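Local coordinates for suppressor protein MPT5 (Saccharomyces cerevisiae, PDB 5BZ1) that binds the 3'-UTRs of target mRNAs through its PUF RNA-binding domain and regulates their expression post-transcriptionally, including negative regulation of HO, at residues E125-S128 with I129-V133; D116-I119 with K120-Q124; A7-L10 with R11-D14. All coordinates share one frame; numbering follows the deposited sequence.

In the fold
All three interactions are local, formed between residues close in sequence in the Pumilio homology domain. Interactions 2 and 1 follow each other, with centres about 10 Å apart: residues 116-124 run from the last turns of helix 112-121 into a loop, residues 125-133 lead from it into helix 129-137, and a probable hydrogen bond from Thr127 OG1 to Gly121 O, 2.8 Å, ties them. Both are partly buried, through Thr127 and Val132 in interaction 1, a side-chain cap, and Ile118 and Phe122 in interaction 2, dominated by helical backbone bonds. Interaction 3, about 37 Å from interaction 2 between centres and largely exposed, combines a short 3-10 turn with packing of buried Leu10 and Leu13 and a surface ion pair.

Interaction 1 of 3, residues E125-S128 with I129-V133; sequences EFTS and IEQVV
Ser128 OG stands between its own backbone N and carbonyl carbon (chi1 76°), while Gln131 has CG beside its backbone N (chi1 -80°) and an extended chain that carries the amide back over the start of the helix. The two residues thereby bond each other twice, as a capping box with Ser128 at the N-cap. Ser128 OG accepts from Gln131 N at 2.9 Å, and Ser128 N donates to Gln131 OE1 at 3.0 Å. The second bond is nearly straight at the hydrogen (164°), its donor tilted modestly from the carbonyl plane of the amide. Val132 N to Ser128 O, 2.9 Å, adds the first helical bond. Next to the cap, the methyl of Thr127 fills the angle between two side chains: CG2 lies 3.8 Å from Gln131 CB and 3.9 Å from Val132 CG2, meeting the valine at about a right angle. The hydroxyl of this buried threonine is turned elsewhere, to Gly121 O of helix 112-121. The box thus opens helix 129-137 in Pumilio repeat 4, with Val132 packed on Phe159 and Ala163 of helix 158-165, and Ile129 reaching Asn169 of helix 169-174.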
ATOM      1  N   GLU A 125       0.124  22.454  11.872  1.00 36.59           N
ATOM      2  CA  GLU A 125       0.234  23.905  11.935  1.00 38.43           C
ATOM      3  C   GLU A 125      -0.342  24.545  10.665  1.00 34.64           C
ATOM      4  O   GLU A 125      -0.865  25.659  10.705  1.00 36.24           O
ATOM      5  CB  GLU A 125       1.697  24.319  12.127  1.00 39.90           C
ATOM      6  CG  GLU A 125       1.910  25.815  12.320  1.00 46.30           C
ATOM      7  CD  GLU A 125       3.374  26.185  12.478  1.00 53.60           C
ATOM      8  OE1 GLU A 125       4.223  25.268  12.508  1.00 54.12           O
ATOM      9  OE2 GLU A 125       3.676  27.394  12.569  1.00 59.08           O
ATOM     10  N   PHE A 126      -0.264  23.823   9.548  1.00 31.75           N
ATOM     11  CA  PHE A 126      -0.709  24.347   8.258  1.00 34.68           C
ATOM     12  C   PHE A 126      -1.699  23.435   7.528  1.00 35.68           C
ATOM     13  O   PHE A 126      -2.454  23.893   6.669  1.00 34.40           O
ATOM     14  CB  PHE A 126       0.497  24.617   7.352  1.00 31.42           C
ATOM     15  CG  PHE A 126       1.452  25.641   7.898  1.00 36.52           C
ATOM     16  CD1 PHE A 126       1.175  26.996   7.785  1.00 34.74           C
ATOM     17  CD2 PHE A 126       2.635  25.250   8.516  1.00 35.96           C
ATOM     18  CE1 PHE A 126       2.055  27.948   8.283  1.00 38.19           C
ATOM     19  CE2 PHE A 126       3.518  26.193   9.018  1.00 38.93           C
ATOM     20  CZ  PHE A 126       3.229  27.545   8.900  1.00 38.11           C
ATOM     21  N   THR A 127      -1.687  22.148   7.866  1.00 29.64           N
ATOM     22  CA  THR A 127      -2.530  21.166   7.192  1.00 27.39           C
ATOM     23  C   THR A 127      -3.204  20.241   8.206  1.00 32.51           C
ATOM     24  O   THR A 127      -2.525  19.549   8.969  1.00 35.46           O
ATOM     25  CB  THR A 127      -1.699  20.330   6.197  1.00 29.80           C
ATOM     26  OG1 THR A 127      -1.071  21.201   5.248  1.00 31.03           O
ATOM     27  CG2 THR A 127      -2.573  19.325   5.457  1.00 29.68           C
ATOM     28  N   SER A 128      -4.535  20.229   8.216  1.00 36.04           N
ATOM     29  CA  SER A 128      -5.282  19.428   9.187  1.00 34.75           C
ATOM     30  C   SER A 128      -5.179  17.933   8.891  1.00 26.62           C
ATOM     31  O   SER A 128      -4.871  17.533   7.767  1.00 27.01           O
ATOM     32  CB  SER A 128      -6.754  19.846   9.216  1.00 34.90           C
ATOM     33  OG  SER A 128      -7.446  19.349   8.086  1.00 35.71           O
ATOM     34  N   ILE A 129      -5.424  17.112   9.910  1.00 34.51           N
ATOM     35  CA  ILE A 129      -5.467  15.662   9.744  1.00 33.90           C
ATOM     36  C   ILE A 129      -6.489  15.283   8.674  1.00 31.27           C
ATOM     37  O   ILE A 129      -6.221  14.447   7.810  1.00 32.49           O
ATOM     38  CB  ILE A 129      -5.819  14.954  11.069  1.00 38.11           C
ATOM     39  CG1 ILE A 129      -4.608  14.931  12.000  1.00 37.45           C
ATOM     40  CG2 ILE A 129      -6.295  13.531  10.819  1.00 35.53           C
ATOM     41  CD1 ILE A 129      -4.886  14.315  13.359  1.00 37.52           C
ATOM     42  N   GLU A 130      -7.659  15.910   8.747  1.00 32.21           N
ATOM     43  CA  GLU A 130      -8.724  15.706   7.773  1.00 36.89           C
ATOM     44  C   GLU A 130      -8.225  16.013   6.360  1.00 36.34           C
ATOM     45  O   GLU A 130      -8.537  15.293   5.408  1.00 30.80           O
ATOM     46  CB  GLU A 130      -9.912  16.604   8.123  1.00 44.69           C
ATOM     47  CG  GLU A 130     -11.160  16.376   7.287  1.00 61.47           C
ATOM     48  CD  GLU A 130     -12.292  17.323   7.656  1.00 78.78           C
ATOM     49  OE1 GLU A 130     -12.220  17.954   8.733  1.00 83.60           O
ATOM     50  OE2 GLU A 130     -13.252  17.438   6.865  1.00 85.34           O
ATOM     51  N   GLN A 131      -7.438  17.077   6.231  1.00 31.69           N
ATOM     52  CA  GLN A 131      -6.870  17.449   4.941  1.00 28.49           C
ATOM     53  C   GLN A 131      -5.835  16.431   4.452  1.00 29.35           C
ATOM     54  O   GLN A 131      -5.749  16.161   3.253  1.00 29.83           O
ATOM     55  CB  GLN A 131      -6.286  18.863   4.997  1.00 23.99           C
ATOM     56  CG  GLN A 131      -7.343  19.965   4.873  1.00 25.94           C
ATOM     57  CD  GLN A 131      -6.772  21.353   5.105  1.00 33.44           C
ATOM     58  OE1 GLN A 131      -5.794  21.516   5.838  1.00 31.91           O
ATOM     59  NE2 GLN A 131      -7.373  22.359   4.476  1.00 31.42           N
ATOM     60  N   VAL A 132      -5.066  15.857   5.378  1.00 25.43           N
ATOM     61  CA  VAL A 132      -4.090  14.821   5.018  1.00 22.88           C
ATOM     62  C   VAL A 132      -4.783  13.564   4.482  1.00 27.39           C
ATOM     63  O   VAL A 132      -4.344  12.976   3.490  1.00 23.96           O
ATOM     64  CB  VAL A 132      -3.168  14.445   6.198  1.00 26.28           C
ATOM     65  CG1 VAL A 132      -2.241  13.305   5.806  1.00 26.58           C
ATOM     66  CG2 VAL A 132      -2.345  15.648   6.644  1.00 26.81           C
ATOM     67  N   VAL A 133      -5.862  13.155   5.144  1.00 26.92           N
ATOM     68  CA  VAL A 133      -6.661  12.024   4.672  1.00 28.99           C
ATOM     69  C   VAL A 133      -7.157  12.307   3.254  1.00 30.29           C
ATOM     70  O   VAL A 133      -7.065  11.457   2.367  1.00 29.77           O
ATOM     71  CB  VAL A 133      -7.855  11.739   5.605  1.00 30.20           C
ATOM     72  CG1 VAL A 133      -8.805  10.741   4.970  1.00 30.92           C
ATOM     73  CG2 VAL A 133      -7.368  11.221   6.951  1.00 27.08           C
TER

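Interaction 2 of 3, residues D116-I119 with K120-Q124; sequences DLII and KGFSQ
Backbone hydrogen bonds account for most of the contact between residues 116-119 and 120-124. Three of them link residues four apart: Lys120 N to Asp116 O at 2.8 Å, Gly121 N to Leu117 O at 3.1 Å and Phe122 N to Ile118 O at 3.3 Å, lengthening along the chain. Weak bonds to residues three back accompany the last two, from Gly121 N to Ile118 O and from Phe122 N to Ile119 O, so these amides share their hydrogens between two carbonyls.

The apolar contact is carried by Ile118 and Phe122, whose side chains lie alongside each other and point the same way. The branch methyl CG2 of Ile118 touches the ring at CE2, 3.8 Å away. Phe122 CG is beside its own backbone N (chi1 -78°), which sends the ring back along the helix, where CD2 comes within 3.3 Å of Ile118 O at an oblique approach. Both residues are buried: Phe122 stacks on Phe159 and also touches Leu135 of helix 129-137 and Val89 of helix 89-93, while Ile118 packs on Ile82 of helix 75-85.

The polar side chains make bonds of a different kind. Ser123 OG donates to Lys120 O at 2.6 Å, and Ser123 N reaches the same oxygen at 3.1 Å; two donors thus grip the Lys120 carbonyl near the last turn. Lys120, fully extended, carries NZ away to Tyr86 OH, and Asp116 OD1 forms a salt bridge with Lys156.

The arrangement is that of a helix C-terminus passing into a linker between consecutive Pumilio repeats, an element of the all-helical PUF scaffold, with one aromatic side chain packing against residues of both repeats.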
ATOM      1  N   ASP A 116      12.625  19.366   5.804  1.00 29.86           N
ATOM      2  CA  ASP A 116      11.916  19.738   7.026  1.00 34.07           C
ATOM      3  C   ASP A 116      10.900  20.870   6.817  1.00 32.39           C
ATOM      4  O   ASP A 116       9.853  20.891   7.460  1.00 30.41           O
ATOM      5  CB  ASP A 116      12.908  20.085   8.139  1.00 34.81           C
ATOM      6  CG  ASP A 116      13.606  18.858   8.696  1.00 42.31           C
ATOM      7  OD1 ASP A 116      13.113  17.735   8.458  1.00 38.30           O
ATOM      8  OD2 ASP A 116      14.640  19.017   9.376  1.00 45.29           O
ATOM      9  N   LEU A 117      11.209  21.806   5.920  1.00 30.19           N
ATOM     10  CA  LEU A 117      10.257  22.858   5.563  1.00 33.87           C
ATOM     11  C   LEU A 117       8.999  22.267   4.928  1.00 31.47           C
ATOM     12  O   LEU A 117       7.879  22.617   5.301  1.00 31.90           O
ATOM     13  CB  LEU A 117      10.896  23.873   4.614  1.00 29.73           C
ATOM     14  CG  LEU A 117      11.828  24.896   5.259  1.00 36.80           C
ATOM     15  CD1 LEU A 117      12.532  25.723   4.195  1.00 30.27           C
ATOM     16  CD2 LEU A 117      11.054  25.801   6.206  1.00 38.39           C
ATOM     17  N   ILE A 118       9.194  21.365   3.970  1.00 29.25           N
ATOM     18  CA  ILE A 118       8.089  20.660   3.326  1.00 28.66           C
ATOM     19  C   ILE A 118       7.258  19.886   4.355  1.00 29.89           C
ATOM     20  O   ILE A 118       6.029  19.974   4.370  1.00 28.33           O
ATOM     21  CB  ILE A 118       8.612  19.694   2.243  1.00 30.47           C
ATOM     22  CG1 ILE A 118       9.141  20.477   1.038  1.00 29.17           C
ATOM     23  CG2 ILE A 118       7.526  18.728   1.801  1.00 26.52           C
ATOM     24  CD1 ILE A 118       9.946  19.635   0.060  1.00 31.06           C
ATOM     25  N   ILE A 119       7.941  19.131   5.211  1.00 29.71           N
ATOM     26  CA  ILE A 119       7.288  18.365   6.271  1.00 35.03           C
ATOM     27  C   ILE A 119       6.526  19.283   7.237  1.00 32.50           C
ATOM     28  O   ILE A 119       5.454  18.932   7.734  1.00 31.28           O
ATOM     29  CB  ILE A 119       8.317  17.493   7.026  1.00 34.56           C
ATOM     30  CG1 ILE A 119       8.847  16.395   6.106  1.00 33.44           C
ATOM     31  CG2 ILE A 119       7.711  16.871   8.278  1.00 35.83           C
ATOM     32  CD1 ILE A 119       7.740  15.549   5.480  1.00 26.69           C
ATOM     33  N   LYS A 120       7.074  20.469   7.485  1.00 30.55           N
ATOM     34  CA  LYS A 120       6.407  21.448   8.337  1.00 32.11           C
ATOM     35  C   LYS A 120       5.085  21.902   7.712  1.00 30.28           C
ATOM     36  O   LYS A 120       4.091  22.115   8.414  1.00 33.93           O
ATOM     37  CB  LYS A 120       7.317  22.651   8.587  1.00 32.07           C
ATOM     38  CG  LYS A 120       6.720  23.711   9.506  1.00 35.03           C
ATOM     39  CD  LYS A 120       7.689  24.871   9.690  1.00 40.20           C
ATOM     40  CE  LYS A 120       7.059  26.005  10.478  1.00 44.52           C
ATOM     41  NZ  LYS A 120       8.005  27.138  10.653  1.00 52.32           N
ATOM     42  N   GLY A 121       5.069  22.028   6.388  1.00 27.28           N
ATOM     43  CA  GLY A 121       3.868  22.443   5.686  1.00 29.33           C
ATOM     44  C   GLY A 121       2.758  21.414   5.785  1.00 30.56           C
ATOM     45  O   GLY A 121       1.573  21.762   5.781  1.00 29.47           O
ATOM     46  N   PHE A 122       3.143  20.144   5.873  1.00 23.10           N
ATOM     47  CA  PHE A 122       2.180  19.056   5.983  1.00 25.93           C
ATOM     48  C   PHE A 122       1.774  18.793   7.436  1.00 30.66           C
ATOM     49  O   PHE A 122       0.910  17.951   7.703  1.00 29.92           O
ATOM     50  CB  PHE A 122       2.744  17.771   5.367  1.00 28.28           C
ATOM     51  CG  PHE A 122       2.695  17.738   3.863  1.00 27.98           C
ATOM     52  CD1 PHE A 122       1.479  17.641   3.196  1.00 27.40           C
ATOM     53  CD2 PHE A 122       3.865  17.783   3.113  1.00 28.23           C
ATOM     54  CE1 PHE A 122       1.429  17.606   1.806  1.00 28.14           C
ATOM     55  CE2 PHE A 122       3.824  17.752   1.724  1.00 27.32           C
ATOM     56  CZ  PHE A 122       2.604  17.662   1.072  1.00 31.90           C
ATOM     57  N   SER A 123       2.405  19.499   8.372  1.00 28.40           N
ATOM     58  CA  SER A 123       2.073  19.344   9.787  1.00 28.21           C
ATOM     59  C   SER A 123       0.763  20.060  10.104  1.00 32.76           C
ATOM     60  O   SER A 123       0.271  20.861   9.303  1.00 32.60           O
ATOM     61  CB  SER A 123       3.186  19.893  10.679  1.00 28.98           C
ATOM     62  OG  SER A 123       3.199  21.312  10.667  1.00 32.04           O
ATOM     63  N   GLN A 124       0.211  19.778  11.280  1.00 30.05           N
ATOM     64  CA  GLN A 124      -1.073  20.342  11.682  1.00 30.00           C
ATOM     65  C   GLN A 124      -1.063  21.860  11.835  1.00 33.28           C
ATOM     66  O   GLN A 124      -2.118  22.484  11.914  1.00 37.29           O
ATOM     67  CB  GLN A 124      -1.581  19.674  12.960  1.00 29.83           C
ATOM     68  CG  GLN A 124      -2.072  18.250  12.748  1.00 27.31           C
ATOM     69  CD  GLN A 124      -2.682  17.652  13.999  1.00 34.97           C
ATOM     70  OE1 GLN A 124      -3.640  18.188  14.553  1.00 39.48           O
ATOM     71  NE2 GLN A 124      -2.123  16.538  14.452  1.00 35.39           N
TER

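Interaction 3 of 3, residues A7-L10 with R11-D14; sequences ALPL and RDLD
Leu10 and Leu13 lie side by side and point the same way, so their ends meet flank to flank: CD2 of Leu10 is 3.7 Å from CD1 of Leu13. The same first torsion, with CG beside the backbone N (chi1 -59° and -69°), accompanies this alignment. The other methyl of Leu13, CD2, is turned to Leu8, whose side chain it meets at a slant, with 4.1 Å between Leu13 CD2 and Leu8 CB. The two methyls of Leu13 thus serve different leucines, CD1 meeting Leu10 and CD2 meeting Leu8.

Pro9 and Asp12 also meet at a slant. The carboxylate leans over the CG end of the proline ring, OD2 standing above the ring plane rather than in it, and comes within 3.1 Å of Pro9 CG. This is contact with a carbon atom and satisfies no hydrogen bond. The other carboxylate oxygen, Asp12 OD1, is 3.4 Å from Arg11 NH2; because it lies well out of the guanidinium plane, the attraction is one of charge, without an N-H aimed at the oxygen.

The backbone of the same residues makes a tight turn. Asp12 N donates to Pro9 O at 3.0 Å, straight at the hydrogen but with the donor well above the carbonyl plane. A weak bond of 3.4 Å runs from Leu13 N to Leu10 O, which Tyr15 OH also bonds.

The chemistry divides by burial. Leu10 packs against Met40, Val41 and Leu44, and Leu13 against Phe27, so apolar contacts hold the turn against helices 38-49 and 22-32, while the exposed Arg11-Asp12 pair probably adds only a modest, solvent-screened attraction.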
ATOM      1  N   ALA A   7      15.577  38.198 -29.860  1.00 60.81           N
ATOM      2  CA  ALA A   7      16.522  39.245 -30.235  1.00 59.75           C
ATOM      3  C   ALA A   7      16.820  40.189 -29.069  1.00 58.16           C
ATOM      4  O   ALA A   7      17.812  40.921 -29.092  1.00 60.64           O
ATOM      5  CB  ALA A   7      15.998  40.030 -31.430  1.00 61.93           C
ATOM      6  N   LEU A   8      15.952  40.177 -28.061  1.00 55.37           N
ATOM      7  CA  LEU A   8      16.112  41.037 -26.891  1.00 55.76           C
ATOM      8  C   LEU A   8      17.170  40.490 -25.934  1.00 53.05           C
ATOM      9  O   LEU A   8      17.349  39.277 -25.827  1.00 48.81           O
ATOM     10  CB  LEU A   8      14.778  41.182 -26.150  1.00 51.52           C
ATOM     11  CG  LEU A   8      13.598  41.769 -26.926  1.00 52.67           C
ATOM     12  CD1 LEU A   8      12.320  41.742 -26.097  1.00 52.56           C
ATOM     13  CD2 LEU A   8      13.913  43.181 -27.368  1.00 50.84           C
ATOM     14  N   PRO A   9      17.888  41.390 -25.239  1.00 54.41           N
ATOM     15  CA  PRO A   9      18.775  40.939 -24.161  1.00 49.72           C
ATOM     16  C   PRO A   9      17.959  40.348 -23.017  1.00 46.45           C
ATOM     17  O   PRO A   9      16.854  40.828 -22.758  1.00 46.34           O
ATOM     18  CB  PRO A   9      19.475  42.227 -23.710  1.00 54.46           C
ATOM     19  CG  PRO A   9      18.621  43.345 -24.220  1.00 60.08           C
ATOM     20  CD  PRO A   9      17.998  42.839 -25.486  1.00 59.93           C
ATOM     21  N   LEU A  10      18.492  39.328 -22.351  1.00 38.40           N
ATOM     22  CA  LEU A  10      17.777  38.634 -21.284  1.00 36.43           C
ATOM     23  C   LEU A  10      17.428  39.580 -20.136  1.00 36.80           C
ATOM     24  O   LEU A  10      16.454  39.371 -19.412  1.00 45.51           O
ATOM     25  CB  LEU A  10      18.615  37.463 -20.768  1.00 36.29           C
ATOM     26  CG  LEU A  10      18.974  36.405 -21.810  1.00 41.01           C
ATOM     27  CD1 LEU A  10      19.839  35.309 -21.221  1.00 43.86           C
ATOM     28  CD2 LEU A  10      17.716  35.806 -22.405  1.00 38.78           C
ATOM     29  N   ARG A  11      18.241  40.620 -19.996  1.00 37.78           N
ATOM     30  CA  ARG A  11      18.101  41.638 -18.965  1.00 55.56           C
ATOM     31  C   ARG A  11      16.768  42.386 -19.065  1.00 52.41           C
ATOM     32  O   ARG A  11      16.281  42.940 -18.077  1.00 53.99           O
ATOM     33  CB  ARG A  11      19.249  42.638 -19.118  1.00 66.32           C
ATOM     34  CG  ARG A  11      19.882  43.121 -17.825  1.00 71.97           C
ATOM     35  CD  ARG A  11      20.909  44.203 -18.125  1.00 73.57           C
ATOM     36  NE  ARG A  11      20.362  45.203 -19.038  1.00 81.39           N
ATOM     37  CZ  ARG A  11      19.749  46.317 -18.651  1.00 86.89           C
ATOM     38  NH1 ARG A  11      19.605  46.586 -17.360  1.00 87.84           N
ATOM     39  NH2 ARG A  11      19.280  47.169 -19.557  1.00 87.67           N
ATOM     40  N   ASP A  12      16.182  42.397 -20.260  1.00 47.92           N
ATOM     41  CA  ASP A  12      15.002  43.215 -20.535  1.00 48.07           C
ATOM     42  C   ASP A  12      13.730  42.408 -20.799  1.00 50.86           C
ATOM     43  O   ASP A  12      12.703  42.971 -21.178  1.00 54.10           O
ATOM     44  CB  ASP A  12      15.269  44.145 -21.719  1.00 52.72           C
ATOM     45  CG  ASP A  12      16.353  45.162 -21.428  1.00 60.93           C
ATOM     46  OD1 ASP A  12      16.306  45.797 -20.354  1.00 68.33           O
ATOM     47  OD2 ASP A  12      17.254  45.325 -22.275  1.00 61.19           O
ATOM     48  N   LEU A  13      13.795  41.096 -20.600  1.00 43.04           N
ATOM     49  CA  LEU A  13      12.627  40.239 -20.796  1.00 44.03           C
ATOM     50  C   LEU A  13      11.614  40.409 -19.664  1.00 46.06           C
ATOM     51  O   LEU A  13      11.995  40.610 -18.510  1.00 43.77           O
ATOM     52  CB  LEU A  13      13.046  38.771 -20.897  1.00 40.87           C
ATOM     53  CG  LEU A  13      13.829  38.374 -22.145  1.00 43.59           C
ATOM     54  CD1 LEU A  13      14.135  36.884 -22.139  1.00 36.30           C
ATOM     55  CD2 LEU A  13      13.056  38.752 -23.395  1.00 45.11           C
ATOM     56  N   ASP A  14      10.327  40.334 -20.000  1.00 48.74           N
ATOM     57  CA  ASP A  14       9.276  40.348 -18.988  1.00 47.78           C
ATOM     58  C   ASP A  14       8.979  38.911 -18.573  1.00 44.93           C
ATOM     59  O   ASP A  14       8.099  38.257 -19.136  1.00 43.22           O
ATOM     60  CB  ASP A  14       8.013  41.024 -19.521  1.00 50.12           C
ATOM     61  CG  ASP A  14       7.075  41.463 -18.410  1.00 55.77           C
ATOM     62  OD1 ASP A  14       7.229  40.984 -17.264  1.00 57.07           O
ATOM     63  OD2 ASP A  14       6.175  42.283 -18.684  1.00 61.43           O
TER